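PDB 3GRN: MutT related protein from Methanosarcina mazei, which is probably a Nudix hydrolase of the MutT type, a family that generally cleaves nucleoside diphosphates linked to another group, though its own substrate is not established. Local coordinates for residues K5-S10 with K84-V89; S31-G36 with F78-K83; R16-E21 with Y94-V99. All coordinates share one frame; numbering follows the deposited sequence.

Contact 1: K5-S10 with K84-V89; sequences KPYIIS and KVIAIV
Five backbone hydrogen bonds tie Pro-6, Ile-8 and Ser-10 to Lys-84, Ile-86 and Ile-88. Two parallel strands, 7-10 and 84-89, run side by side, their axes 4.6 Å apart at closest. The bonds alternate in direction. Lys-84 N gives to Pro-6 O at 2.8 Å, and Ile-8 N gives back to Lys-84 O at 2.9 Å. The same exchange repeats at Ile-86 and ends with Ile-88 N on Ser-10 O. Between them, the CA-H groups of Tyr-7, Ile-9 and Ala-87 lean on carbonyl oxygens already used.

The polar side-chain contact is between Tyr-7 and Lys-84. The two chains lie alongside each other and point the same way. Lys-84 CB comes within 3.6 Å of Tyr-7 CD1, and a bend at chi3 (87°) brings Lys-84 NZ to Tyr-7 OH at 3.2 Å, where it donates a hydrogen bond. Lys-5 crosses Lys-84 at about a right angle, but its NZ goes to Glu-79 in a salt bridge.

Apolar contacts line both faces. On the side of the sheet that carries Tyr-7, Ile-9, Lys-84 and Ile-86, Ile-86 CD1 meets Tyr-7 CD1 at 3.7 Å and also touches Ile-9 CD1. On the other face, Ile-8 CG1 packs on Val-85 CG2. There the methyl Val-85 CG1 also rests 3.7 Å from the hydroxyl Ser-10 OG, in van der Waals contact. Strand 72-79 flanks strand 84-94 on its far side. A parallel pair set among antiparallel neighbours is characteristic of the mixed sheet of the Nudix fold.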
ATOM      1  N   LYS A   5      -5.683 -22.352  -6.192  1.00 40.13           N
ATOM      2  CA  LYS A   5      -5.610 -21.024  -5.607  1.00 29.76           C
ATOM      3  C   LYS A   5      -4.283 -20.895  -4.841  1.00 17.79           C
ATOM      4  O   LYS A   5      -3.991 -21.762  -4.019  1.00 23.45           O
ATOM      5  CB  LYS A   5      -6.788 -20.864  -4.657  1.00 30.73           C
ATOM      6  CG  LYS A   5      -6.984 -19.492  -4.114  1.00 32.40           C
ATOM      7  CD  LYS A   5      -8.217 -19.432  -3.214  1.00 25.03           C
ATOM      8  CE  LYS A   5      -9.505 -19.575  -4.040  1.00 30.12           C
ATOM      9  NZ  LYS A   5     -10.708 -19.246  -3.212  1.00 21.67           N
ATOM     10  N   PRO A   6      -3.502 -19.833  -5.124  1.00 21.36           N
ATOM     11  CA  PRO A   6      -2.181 -19.668  -4.495  1.00 20.96           C
ATOM     12  C   PRO A   6      -2.295 -19.280  -3.028  1.00 19.71           C
ATOM     13  O   PRO A   6      -3.328 -18.716  -2.610  1.00 20.75           O
ATOM     14  CB  PRO A   6      -1.565 -18.502  -5.266  1.00 25.14           C
ATOM     15  CG  PRO A   6      -2.751 -17.688  -5.711  1.00 30.02           C
ATOM     16  CD  PRO A   6      -3.799 -18.726  -6.047  1.00 25.17           C
ATOM     17  N   TYR A   7      -1.253 -19.607  -2.260  1.00 13.98           N
ATOM     18  CA  TYR A   7      -1.120 -19.124  -0.874  1.00 16.54           C
ATOM     19  C   TYR A   7      -0.244 -17.885  -0.863  1.00 18.16           C
ATOM     20  O   TYR A   7       0.695 -17.786  -1.664  1.00 19.52           O
ATOM     21  CB  TYR A   7      -0.479 -20.175   0.035  1.00 13.75           C
ATOM     22  CG  TYR A   7      -1.364 -21.317   0.420  1.00 15.73           C
ATOM     23  CD1 TYR A   7      -2.136 -21.251   1.589  1.00 16.32           C
ATOM     24  CD2 TYR A   7      -1.420 -22.480  -0.353  1.00 19.92           C
ATOM     25  CE1 TYR A   7      -2.962 -22.313   1.965  1.00 20.05           C
ATOM     26  CE2 TYR A   7      -2.239 -23.553   0.007  1.00 20.15           C
ATOM     27  CZ  TYR A   7      -3.019 -23.456   1.162  1.00 19.30           C
ATOM     28  OH  TYR A   7      -3.838 -24.498   1.529  1.00 21.22           O
ATOM     29  N   ILE A   8      -0.534 -16.949   0.052  1.00 13.94           N
ATOM     30  CA  ILE A   8       0.353 -15.826   0.320  1.00 14.55           C
ATOM     31  C   ILE A   8       0.555 -15.714   1.821  1.00 15.82           C
ATOM     32  O   ILE A   8      -0.273 -16.228   2.595  1.00 13.48           O
ATOM     33  CB  ILE A   8      -0.154 -14.475  -0.248  1.00 18.61           C
ATOM     34  CG1 ILE A   8      -1.418 -14.032   0.478  1.00 20.32           C
ATOM     35  CG2 ILE A   8      -0.350 -14.570  -1.804  1.00 20.32           C
ATOM     36  CD1 ILE A   8      -1.642 -12.558   0.510  1.00 23.94           C
ATOM     37  N   ILE A   9       1.688 -15.110   2.209  1.00 14.17           N
ATOM     38  CA  ILE A   9       2.006 -14.906   3.630  1.00  8.92           C
ATOM     39  C   ILE A   9       1.712 -13.441   3.976  1.00 14.32           C
ATOM     40  O   ILE A   9       2.131 -12.511   3.257  1.00 15.25           O
ATOM     41  CB  ILE A   9       3.513 -15.243   3.964  1.00 16.34           C
ATOM     42  CG1 ILE A   9       3.909 -16.639   3.462  1.00 22.52           C
ATOM     43  CG2 ILE A   9       3.809 -15.068   5.491  1.00 21.24           C
ATOM     44  CD1 ILE A   9       3.088 -17.783   4.054  1.00 21.55           C
ATOM     45  N   SER A  10       0.994 -13.245   5.073  1.00 10.98           N
ATOM     46  CA  SER A  10       0.728 -11.915   5.593  1.00 10.50           C
ATOM     47  C   SER A  10       1.161 -11.855   7.039  1.00 15.73           C
ATOM     48  O   SER A  10       1.389 -12.896   7.666  1.00 13.56           O
ATOM     49  CB  SER A  10      -0.749 -11.540   5.465  1.00 15.59           C
ATOM     50  OG  SER A  10      -1.108 -11.375   4.100  1.00 19.61           O
ATOM     51  N   LYS A  84      -5.347 -17.804  -0.839  1.00 14.52           N
ATOM     52  CA  LYS A  84      -5.450 -18.196   0.569  1.00 13.45           C
ATOM     53  C   LYS A  84      -4.369 -17.476   1.356  1.00 15.01           C
ATOM     54  O   LYS A  84      -3.217 -17.431   0.930  1.00 18.74           O
ATOM     55  CB  LYS A  84      -5.280 -19.707   0.731  1.00 13.71           C
ATOM     56  CG  LYS A  84      -6.416 -20.525   0.005  1.00 18.83           C
ATOM     57  CD  LYS A  84      -6.358 -22.021   0.295  1.00 26.35           C
ATOM     58  CE  LYS A  84      -7.127 -22.378   1.574  1.00 42.60           C
ATOM     59  NZ  LYS A  84      -6.974 -23.808   2.003  1.00 39.25           N
ATOM     60  N   VAL A  85      -4.736 -16.950   2.512  1.00 12.82           N
ATOM     61  CA  VAL A  85      -3.820 -16.185   3.314  1.00 13.03           C
ATOM     62  C   VAL A  85      -3.358 -17.010   4.535  1.00 14.35           C
ATOM     63  O   VAL A  85      -4.160 -17.626   5.234  1.00 13.09           O
ATOM     64  CB  VAL A  85      -4.455 -14.851   3.735  1.00 14.72           C
ATOM     65  CG1 VAL A  85      -3.529 -14.081   4.671  1.00 18.19           C
ATOM     66  CG2 VAL A  85      -4.812 -14.008   2.464  1.00 15.57           C
ATOM     67  N   ILE A  86      -2.055 -17.062   4.733  1.00 12.45           N
ATOM     68  CA  ILE A  86      -1.493 -17.617   5.961  1.00  8.51           C
ATOM     69  C   ILE A  86      -0.884 -16.406   6.650  1.00 12.70           C
ATOM     70  O   ILE A  86       0.053 -15.782   6.113  1.00 14.50           O
ATOM     71  CB  ILE A  86      -0.339 -18.600   5.694  1.00 15.27           C
ATOM     72  CG1 ILE A  86      -0.816 -19.853   4.944  1.00 17.16           C
ATOM     73  CG2 ILE A  86       0.318 -19.001   7.030  1.00 17.29           C
ATOM     74  CD1 ILE A  86       0.322 -20.576   4.208  1.00 19.73           C
ATOM     75  N   ALA A  87      -1.415 -16.064   7.814  1.00 14.04           N
ATOM     76  CA  ALA A  87      -0.987 -14.826   8.470  1.00 14.58           C
ATOM     77  C   ALA A  87      -0.402 -15.096   9.854  1.00 17.05           C
ATOM     78  O   ALA A  87      -0.948 -15.887  10.632  1.00 15.58           O
ATOM     79  CB  ALA A  87      -2.112 -13.861   8.566  1.00 15.93           C
ATOM     80  N   ILE A  88       0.722 -14.451  10.127  1.00 12.65           N
ATOM     81  CA  ILE A  88       1.384 -14.593  11.418  0.50 12.36           C
ATOM     82  C   ILE A  88       1.152 -13.301  12.200  1.00 14.05           C
ATOM     83  O   ILE A  88       1.339 -12.185  11.668  1.00 14.11           O
ATOM     84  CB  ILE A  88       2.897 -14.955  11.280  0.50 15.81           C
ATOM     85  CG1 ILE A  88       3.077 -16.294  10.537  0.50 13.27           C
ATOM     86  CG2 ILE A  88       3.545 -15.096  12.650  0.50 15.78           C
ATOM     87  CD1 ILE A  88       3.164 -16.182   9.034  0.50 18.01           C
ATOM     88  N   VAL A  89       0.725 -13.457  13.455  1.00 12.29           N
ATOM     89  CA  VAL A  89       0.348 -12.316  14.286  1.00 12.28           C
ATOM     90  C   VAL A  89       1.468 -12.092  15.303  1.00 14.74           C
ATOM     91  O   VAL A  89       1.886 -13.032  15.988  1.00 15.74           O
ATOM     92  CB  VAL A  89      -1.001 -12.519  15.010  1.00 18.67           C
ATOM     93  CG1 VAL A  89      -1.314 -11.285  15.801  1.00 12.46           C
ATOM     94  CG2 VAL A  89      -2.144 -12.796  14.005  1.00 12.87           C
TER

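Contact 2: S31-G36 with F78-K83; sequences SRTNAG and FELTEK
Arg-32 grips Glu-82 side-on, with two nitrogens on two oxygens, although both residues sit in loops. Arg-32 NE donates to Glu-82 OE2 at 2.8 Å, and Arg-32 NH2 donates to Glu-82 OE1 at 3.1 Å. Each oxygen uses its syn lone pair. The guanidinium and carboxylate planes are only 6° apart, so the two groups lie almost in one plane and meet edge to edge. Arg-32 reaches out with an extended chain, CG anti to the backbone N (chi1 171°).

Lys-83 NZ joins the network through Glu-82 OE2 at 3.5 Å. The carboxylate thus lies between two positive groups, which probably stabilises its negative charge. Glu-120 of the second subunit brings a further negative charge near, which may partly offset this. The methyl CG2 of Thr-33 comes 3.4 Å from Lys-83 NZ.

Below the charges the contact is looser and mostly apolar. Leu-80 spreads its two methyls: CD1 meets Thr-33 CG2 at 4.0 Å, and CD2 lies 4.1 Å from Asn-34 ND2. Leu-80 N also bonds to Lys-83 O, closing the turn that presents these side chains.

Met-119 of the second subunit packs on Arg-32. The segment 31-36 belongs to the loop between strands 22-27 and 38-44. The segment 78-83 ends strand 72-79 and turns into strand 84-94, whose Val-85 backs Leu-80. Beside it, Phe-78 stacks on Tyr-125 of helix 124-137.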
ATOM      1  N   SER A  31     -10.559  -0.830  -1.621  1.00 36.63           N
ATOM      2  CA  SER A  31      -9.716  -2.012  -1.460  1.00 35.35           C
ATOM      3  C   SER A  31     -10.290  -3.177  -2.267  1.00 38.87           C
ATOM      4  O   SER A  31     -11.512  -3.432  -2.264  1.00 28.38           O
ATOM      5  CB  SER A  31      -9.607  -2.423   0.016  1.00 41.73           C
ATOM      6  OG  SER A  31      -9.327  -1.314   0.861  1.00 46.77           O
ATOM      7  N   ARG A  32      -9.390  -3.868  -2.961  1.00 39.91           N
ATOM      8  CA  ARG A  32      -9.719  -5.047  -3.763  1.00 42.41           C
ATOM      9  C   ARG A  32     -10.305  -6.191  -2.914  1.00 43.59           C
ATOM     10  O   ARG A  32     -11.241  -6.868  -3.341  1.00 40.74           O
ATOM     11  CB  ARG A  32      -8.462  -5.503  -4.523  1.00 37.95           C
ATOM     12  CG  ARG A  32      -8.586  -6.829  -5.236  1.00 45.30           C
ATOM     13  CD  ARG A  32      -7.272  -7.208  -5.899  1.00 50.26           C
ATOM     14  NE  ARG A  32      -7.454  -8.166  -6.992  1.00 46.63           N
ATOM     15  CZ  ARG A  32      -7.800  -7.839  -8.238  1.00 55.06           C
ATOM     16  NH1 ARG A  32      -8.014  -6.568  -8.571  1.00 57.27           N
ATOM     17  NH2 ARG A  32      -7.935  -8.789  -9.155  1.00 52.54           N
ATOM     18  N   THR A  33      -9.753  -6.383  -1.713  1.00 40.77           N
ATOM     19  CA  THR A  33     -10.171  -7.437  -0.783  1.00 38.63           C
ATOM     20  C   THR A  33     -10.761  -6.800   0.478  1.00 33.76           C
ATOM     21  O   THR A  33     -10.248  -5.774   0.951  1.00 34.10           O
ATOM     22  CB  THR A  33      -8.961  -8.333  -0.381  1.00 44.69           C
ATOM     23  OG1 THR A  33      -8.024  -7.573   0.394  1.00 49.79           O
ATOM     24  CG2 THR A  33      -8.235  -8.874  -1.617  1.00 47.79           C
ATOM     25  N   ASN A  34     -11.829  -7.391   1.017  1.00 28.51           N
ATOM     26  CA  ASN A  34     -12.420  -6.957   2.312  1.00 33.45           C
ATOM     27  C   ASN A  34     -12.658  -5.456   2.453  1.00 33.56           C
ATOM     28  O   ASN A  34     -12.412  -4.877   3.520  1.00 33.26           O
ATOM     29  CB  ASN A  34     -11.550  -7.419   3.498  1.00 31.58           C
ATOM     30  CG  ASN A  34     -11.897  -8.803   3.995  1.00 42.60           C
ATOM     31  OD1 ASN A  34     -13.069  -9.178   4.106  1.00 51.28           O
ATOM     32  ND2 ASN A  34     -10.868  -9.566   4.337  1.00 42.48           N
ATOM     33  N   ALA A  35     -13.144  -4.832   1.383  1.00 32.37           N
ATOM     34  CA  ALA A  35     -13.379  -3.390   1.360  1.00 30.93           C
ATOM     35  C   ALA A  35     -14.366  -2.980   2.460  1.00 26.20           C
ATOM     36  O   ALA A  35     -15.377  -3.628   2.659  1.00 28.47           O
ATOM     37  CB  ALA A  35     -13.891  -2.987  -0.008  1.00 26.26           C
ATOM     38  N   GLY A  36     -14.024  -1.953   3.225  1.00 25.27           N
ATOM     39  CA  GLY A  36     -14.926  -1.471   4.274  1.00 17.35           C
ATOM     40  C   GLY A  36     -14.949  -2.170   5.614  1.00 27.57           C
ATOM     41  O   GLY A  36     -15.612  -1.683   6.526  1.00 26.42           O
ATOM     42  N   PHE A  78      -7.009 -17.750   6.305  1.00 16.09           N
ATOM     43  CA  PHE A  78      -8.339 -17.531   5.717  1.00 17.31           C
ATOM     44  C   PHE A  78      -8.260 -17.520   4.200  1.00 16.59           C
ATOM     45  O   PHE A  78      -7.223 -17.152   3.612  1.00 17.75           O
ATOM     46  CB  PHE A  78      -9.003 -16.240   6.233  1.00 20.14           C
ATOM     47  CG  PHE A  78      -8.179 -14.995   6.058  1.00 15.59           C
ATOM     48  CD1 PHE A  78      -8.352 -14.168   4.960  1.00 16.37           C
ATOM     49  CD2 PHE A  78      -7.236 -14.615   7.048  1.00 17.45           C
ATOM     50  CE1 PHE A  78      -7.594 -13.005   4.804  1.00 30.83           C
ATOM     51  CE2 PHE A  78      -6.484 -13.469   6.905  1.00 17.28           C
ATOM     52  CZ  PHE A  78      -6.660 -12.651   5.775  1.00 18.94           C
ATOM     53  N   GLU A  79      -9.375 -17.913   3.592  1.00 14.72           N
ATOM     54  CA  GLU A  79      -9.470 -17.955   2.145  1.00 15.22           C
ATOM     55  C   GLU A  79     -10.147 -16.698   1.583  1.00 15.47           C
ATOM     56  O   GLU A  79     -11.177 -16.237   2.086  1.00 14.84           O
ATOM     57  CB  GLU A  79     -10.211 -19.220   1.716  1.00 18.60           C
ATOM     58  CG  GLU A  79     -10.313 -19.406   0.213  1.00 22.76           C
ATOM     59  CD  GLU A  79     -10.917 -20.745  -0.196  1.00 27.41           C
ATOM     60  OE1 GLU A  79     -11.560 -21.414   0.645  1.00 41.43           O
ATOM     61  OE2 GLU A  79     -10.739 -21.132  -1.364  1.00 25.88           O
ATOM     62  N   LEU A  80      -9.565 -16.147   0.533  1.00 16.35           N
ATOM     63  CA  LEU A  80     -10.221 -15.076  -0.213  1.00 14.20           C
ATOM     64  C   LEU A  80     -10.535 -15.612  -1.597  1.00 15.72           C
ATOM     65  O   LEU A  80     -10.117 -16.717  -1.948  1.00 14.31           O
ATOM     66  CB  LEU A  80      -9.313 -13.864  -0.314  1.00 16.74           C
ATOM     67  CG  LEU A  80      -8.888 -13.206   1.010  1.00 21.71           C
ATOM     68  CD1 LEU A  80      -7.861 -12.099   0.752  1.00 20.89           C
ATOM     69  CD2 LEU A  80     -10.097 -12.643   1.753  1.00 22.92           C
ATOM     70  N   THR A  81     -11.254 -14.827  -2.396  1.00 15.09           N
ATOM     71  CA  THR A  81     -11.615 -15.315  -3.706  1.00 18.18           C
ATOM     72  C   THR A  81     -10.382 -15.669  -4.575  1.00 18.45           C
ATOM     73  O   THR A  81     -10.396 -16.684  -5.279  1.00 17.63           O
ATOM     74  CB  THR A  81     -12.646 -14.390  -4.429  1.00 18.62           C
ATOM     75  OG1 THR A  81     -12.993 -15.005  -5.668  1.00 20.00           O
ATOM     76  CG2 THR A  81     -12.056 -13.007  -4.697  1.00 19.75           C
ATOM     77  N   GLU A  82      -9.309 -14.870  -4.515  1.00 14.31           N
ATOM     78  CA  GLU A  82      -8.220 -15.159  -5.446  1.00 20.16           C
ATOM     79  C   GLU A  82      -6.937 -15.710  -4.827  1.00 23.27           C
ATOM     80  O   GLU A  82      -6.009 -16.046  -5.560  1.00 19.44           O
ATOM     81  CB  GLU A  82      -7.946 -13.972  -6.363  1.00 30.24           C
ATOM     82  CG  GLU A  82      -7.157 -12.875  -5.737  1.00 32.22           C
ATOM     83  CD  GLU A  82      -7.486 -11.525  -6.339  1.00 46.35           C
ATOM     84  OE1 GLU A  82      -7.697 -11.444  -7.575  1.00 44.16           O
ATOM     85  OE2 GLU A  82      -7.527 -10.545  -5.564  1.00 55.54           O
ATOM     86  N   LYS A  83      -6.915 -15.841  -3.498  1.00 16.18           N
ATOM     87  CA  LYS A  83      -5.760 -16.409  -2.793  1.00 16.79           C
ATOM     88  C   LYS A  83      -6.169 -16.915  -1.405  1.00 16.36           C
ATOM     89  O   LYS A  83      -7.204 -16.493  -0.872  1.00 14.99           O
ATOM     90  CB  LYS A  83      -4.653 -15.362  -2.657  1.00 16.73           C
ATOM     91  CG  LYS A  83      -5.039 -14.162  -1.773  1.00 22.69           C
ATOM     92  CD  LYS A  83      -4.218 -12.945  -2.130  1.00 32.45           C
ATOM     93  CE  LYS A  83      -4.880 -11.688  -1.611  1.00 37.85           C
ATOM     94  NZ  LYS A  83      -6.018 -11.305  -2.491  1.00 53.55           N
TER

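Contact 3: R16-E21 with Y94-V99; sequences RNEKGE and YVVADV
Tyr-94 and Arg-16 bury more surface here than the other residues, and in the conformer given for Arg-16 they meet as a CH-pi pair. The Arg-16 chain crosses the ring at a slant. Its CD sits over one face, 3.9 Å from the ring centroid and 24° off the normal. Arg-16 CB comes 3.8 Å from Tyr-94 CD1. CG stands anti to the carbonyl carbon (chi1 -55°) and the chain is extended to NE, which carries Arg-16 CD obliquely over the ring toward Tyr-94 CZ. In this same conformer the guanidinium goes on to a salt bridge with Asp-91. The ring also meets the turn: Asn-17 O lies at its edge, 3.2 Å from Tyr-94 CD1, and Gly-20 CA approaches Tyr-94 CE1.

Below the side chains, Val-95 N donates to Arg-16 O at 2.8 Å. This is where the parallel strands 7-16 and 84-94 of the Nudix sheet end. The chain from Arg-16 then enters a type I beta turn, Asn-17 to Gly-20, leading to strand 22-27. Asn-17 steadies this turn: its OD1 accepts from Glu-21 N at 2.9 Å, and its ND2 donates to Glu-21 OE1.

Glu-18, bent at chi2, lies across Val-96, with Glu-18 CG 3.9 Å from Val-96 CG2.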
ATOM      1  N   ARG A  16      -1.353  -2.421  21.613  1.00 19.00           N
ATOM      2  CA  ARG A  16      -2.234  -1.979  22.704  0.50 16.28           C
ATOM      3  C   ARG A  16      -1.908  -0.571  23.186  1.00 19.73           C
ATOM      4  O   ARG A  16      -0.780  -0.110  23.051  1.00 20.60           O
ATOM      5  CB  ARG A  16      -2.160  -2.934  23.902  0.50 18.29           C
ATOM      6  CG  ARG A  16      -2.457  -4.380  23.577  0.50 26.51           C
ATOM      7  CD  ARG A  16      -1.998  -5.240  24.734  0.50 32.33           C
ATOM      8  NE  ARG A  16      -1.882  -6.647  24.376  0.50 31.37           N
ATOM      9  CZ  ARG A  16      -0.832  -7.188  23.765  0.50 28.85           C
ATOM     10  NH1 ARG A  16       0.217  -6.444  23.420  0.50 29.51           N
ATOM     11  NH2 ARG A  16      -0.841  -8.483  23.487  0.50 33.57           N
ATOM     12  N   ASN A  17      -2.915   0.096  23.748  1.00 19.78           N
ATOM     13  CA  ASN A  17      -2.719   1.400  24.369  1.00 26.36           C
ATOM     14  C   ASN A  17      -2.467   1.234  25.863  1.00 27.74           C
ATOM     15  O   ASN A  17      -2.395   0.105  26.360  1.00 25.39           O
ATOM     16  CB  ASN A  17      -3.903   2.351  24.090  1.00 22.78           C
ATOM     17  CG  ASN A  17      -5.251   1.854  24.649  1.00 24.67           C
ATOM     18  OD1 ASN A  17      -5.337   0.876  25.394  1.00 26.55           O
ATOM     19  ND2 ASN A  17      -6.315   2.554  24.275  1.00 27.37           N
ATOM     20  N   GLU A  18      -2.382   2.359  26.576  1.00 27.17           N
ATOM     21  CA  GLU A  18      -2.176   2.366  28.034  1.00 36.84           C
ATOM     22  C   GLU A  18      -3.216   1.544  28.809  1.00 38.03           C
ATOM     23  O   GLU A  18      -2.916   1.007  29.882  1.00 44.27           O
ATOM     24  CB  GLU A  18      -2.163   3.803  28.561  1.00 35.92           C
ATOM     25  CG  GLU A  18      -1.294   4.755  27.742  1.00 39.09           C
ATOM     26  CD  GLU A  18      -2.089   5.597  26.737  1.00 50.55           C
ATOM     27  OE1 GLU A  18      -2.757   5.024  25.846  1.00 41.27           O
ATOM     28  OE2 GLU A  18      -2.033   6.843  26.831  1.00 51.15           O
ATOM     29  N   LYS A  19      -4.422   1.451  28.253  1.00 35.05           N
ATOM     30  CA  LYS A  19      -5.526   0.715  28.848  1.00 37.61           C
ATOM     31  C   LYS A  19      -5.563  -0.769  28.453  1.00 38.51           C
ATOM     32  O   LYS A  19      -6.386  -1.525  28.978  1.00 40.49           O
ATOM     33  CB  LYS A  19      -6.846   1.388  28.480  1.00 41.78           C
ATOM     34  CG  LYS A  19      -7.057   2.743  29.150  1.00 46.58           C
ATOM     35  CD  LYS A  19      -8.086   3.609  28.417  1.00 55.04           C
ATOM     36  CE  LYS A  19      -7.497   4.294  27.173  1.00 57.23           C
ATOM     37  NZ  LYS A  19      -6.186   4.973  27.427  1.00 52.87           N
ATOM     38  N   GLY A  20      -4.682  -1.185  27.538  1.00 33.84           N
ATOM     39  CA  GLY A  20      -4.662  -2.575  27.058  1.00 28.10           C
ATOM     40  C   GLY A  20      -5.679  -2.904  25.971  1.00 26.09           C
ATOM     41  O   GLY A  20      -5.889  -4.079  25.653  1.00 27.29           O
ATOM     42  N   GLU A  21      -6.313  -1.878  25.400  1.00 22.25           N
ATOM     43  CA  GLU A  21      -7.242  -2.048  24.284  1.00 23.30           C
ATOM     44  C   GLU A  21      -6.436  -2.181  22.988  1.00 20.79           C
ATOM     45  O   GLU A  21      -5.396  -1.544  22.853  1.00 21.20           O
ATOM     46  CB  GLU A  21      -8.178  -0.849  24.151  1.00 27.79           C
ATOM     47  CG  GLU A  21      -9.053  -0.563  25.381  1.00 32.49           C
ATOM     48  CD  GLU A  21      -9.781   0.765  25.275  1.00 38.35           C
ATOM     49  OE1 GLU A  21      -9.136   1.773  24.888  1.00 39.90           O
ATOM     50  OE2 GLU A  21     -11.000   0.803  25.575  1.00 45.47           O
ATOM     51  N   TYR A  94       2.748  -2.349  24.118  1.00 26.33           N
ATOM     52  CA  TYR A  94       1.911  -1.237  24.567  1.00 26.47           C
ATOM     53  C   TYR A  94       2.554   0.059  24.114  1.00 26.16           C
ATOM     54  O   TYR A  94       3.752   0.269  24.353  1.00 29.66           O
ATOM     55  CB  TYR A  94       1.783  -1.224  26.100  1.00 27.41           C
ATOM     56  CG  TYR A  94       1.020  -2.385  26.692  1.00 31.48           C
ATOM     57  CD1 TYR A  94      -0.284  -2.222  27.132  1.00 35.88           C
ATOM     58  CD2 TYR A  94       1.615  -3.646  26.834  1.00 36.50           C
ATOM     59  CE1 TYR A  94      -0.996  -3.279  27.685  1.00 40.62           C
ATOM     60  CE2 TYR A  94       0.912  -4.715  27.378  1.00 35.93           C
ATOM     61  CZ  TYR A  94      -0.393  -4.518  27.806  1.00 41.67           C
ATOM     62  OH  TYR A  94      -1.108  -5.559  28.348  1.00 43.48           O
ATOM     63  N   VAL A  95       1.769   0.912  23.450  1.00 24.88           N
ATOM     64  CA  VAL A  95       2.255   2.183  22.908  1.00 27.91           C
ATOM     65  C   VAL A  95       1.409   3.391  23.308  1.00 25.32           C
ATOM     66  O   VAL A  95       0.233   3.275  23.650  1.00 28.45           O
ATOM     67  CB  VAL A  95       2.396   2.193  21.339  1.00 33.28           C
ATOM     68  CG1 VAL A  95       3.314   1.072  20.831  1.00 36.37           C
ATOM     69  CG2 VAL A  95       1.025   2.163  20.654  1.00 28.61           C
ATOM     70  N   VAL A  96       2.039   4.554  23.245  1.00 30.93           N
ATOM     71  CA  VAL A  96       1.353   5.818  23.386  1.00 28.40           C
ATOM     72  C   VAL A  96       1.598   6.488  22.041  1.00 31.46           C
ATOM     73  O   VAL A  96       2.709   6.948  21.761  1.00 35.25           O
ATOM     74  CB  VAL A  96       1.942   6.680  24.557  1.00 27.44           C
ATOM     75  CG1 VAL A  96       1.173   7.980  24.698  1.00 31.02           C
ATOM     76  CG2 VAL A  96       1.929   5.899  25.883  1.00 32.56           C
ATOM     77  N   ALA A  97       0.578   6.482  21.186  1.00 30.84           N
ATOM     78  CA  ALA A  97       0.708   7.027  19.842  1.00 31.68           C
ATOM     79  C   ALA A  97      -0.586   7.655  19.364  1.00 27.02           C
ATOM     80  O   ALA A  97      -1.676   7.194  19.703  1.00 26.06           O
ATOM     81  CB  ALA A  97       1.161   5.930  18.867  1.00 35.67           C
ATOM     82  N   ASP A  98      -0.463   8.739  18.603  1.00 28.37           N
ATOM     83  CA  ASP A  98      -1.591   9.269  17.861  1.00 27.67           C
ATOM     84  C   ASP A  98      -1.560   8.631  16.482  1.00 25.05           C
ATOM     85  O   ASP A  98      -0.697   8.958  15.658  1.00 26.56           O
ATOM     86  CB  ASP A  98      -1.530  10.798  17.755  1.00 38.21           C
ATOM     87  CG  ASP A  98      -2.146  11.481  18.964  1.00 47.34           C
ATOM     88  OD1 ASP A  98      -3.250  12.050  18.826  1.00 59.89           O
ATOM     89  OD2 ASP A  98      -1.540  11.420  20.055  1.00 54.97           O
ATOM     90  N   VAL A  99      -2.491   7.713  16.259  1.00 18.66           N
ATOM     91  CA  VAL A  99      -2.561   6.962  14.985  1.00 12.10           C
ATOM     92  C   VAL A  99      -2.807   7.905  13.806  1.00 17.84           C
ATOM     93  O   VAL A  99      -3.660   8.810  13.868  1.00 19.52           O
ATOM     94  CB  VAL A  99      -3.671   5.896  15.071  1.00 16.76           C
ATOM     95  CG1 VAL A  99      -3.816   5.137  13.762  1.00 19.77           C
ATOM     96  CG2 VAL A  99      -3.391   4.958  16.241  1.00 19.94           C
TER

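How the contacts relate
Contacts 1 and 3 join the same two parallel strands of the Nudix sheet, 7-16 and 84-94, near their two ends. Their centres are about 27 Å apart, on opposite sides of the chain's centre. Contact 2 is close to contact 1, centres about 11 Å apart, and the two touch through the Lys-5 to Glu-79 salt bridge and the Val-85 to Phe-78 backbone pair. The centres of contacts 2 and 3 are about 28 Å apart. In chain order the segments run 5-10, 16-21, 31-36, 78-83, 84-89, 94-99. Contacts 1 and 3 interleave, while contact 2 falls within the span of both. Contact 2 joins the loop 31-36 to the turn between strands 72-79 and 84-94.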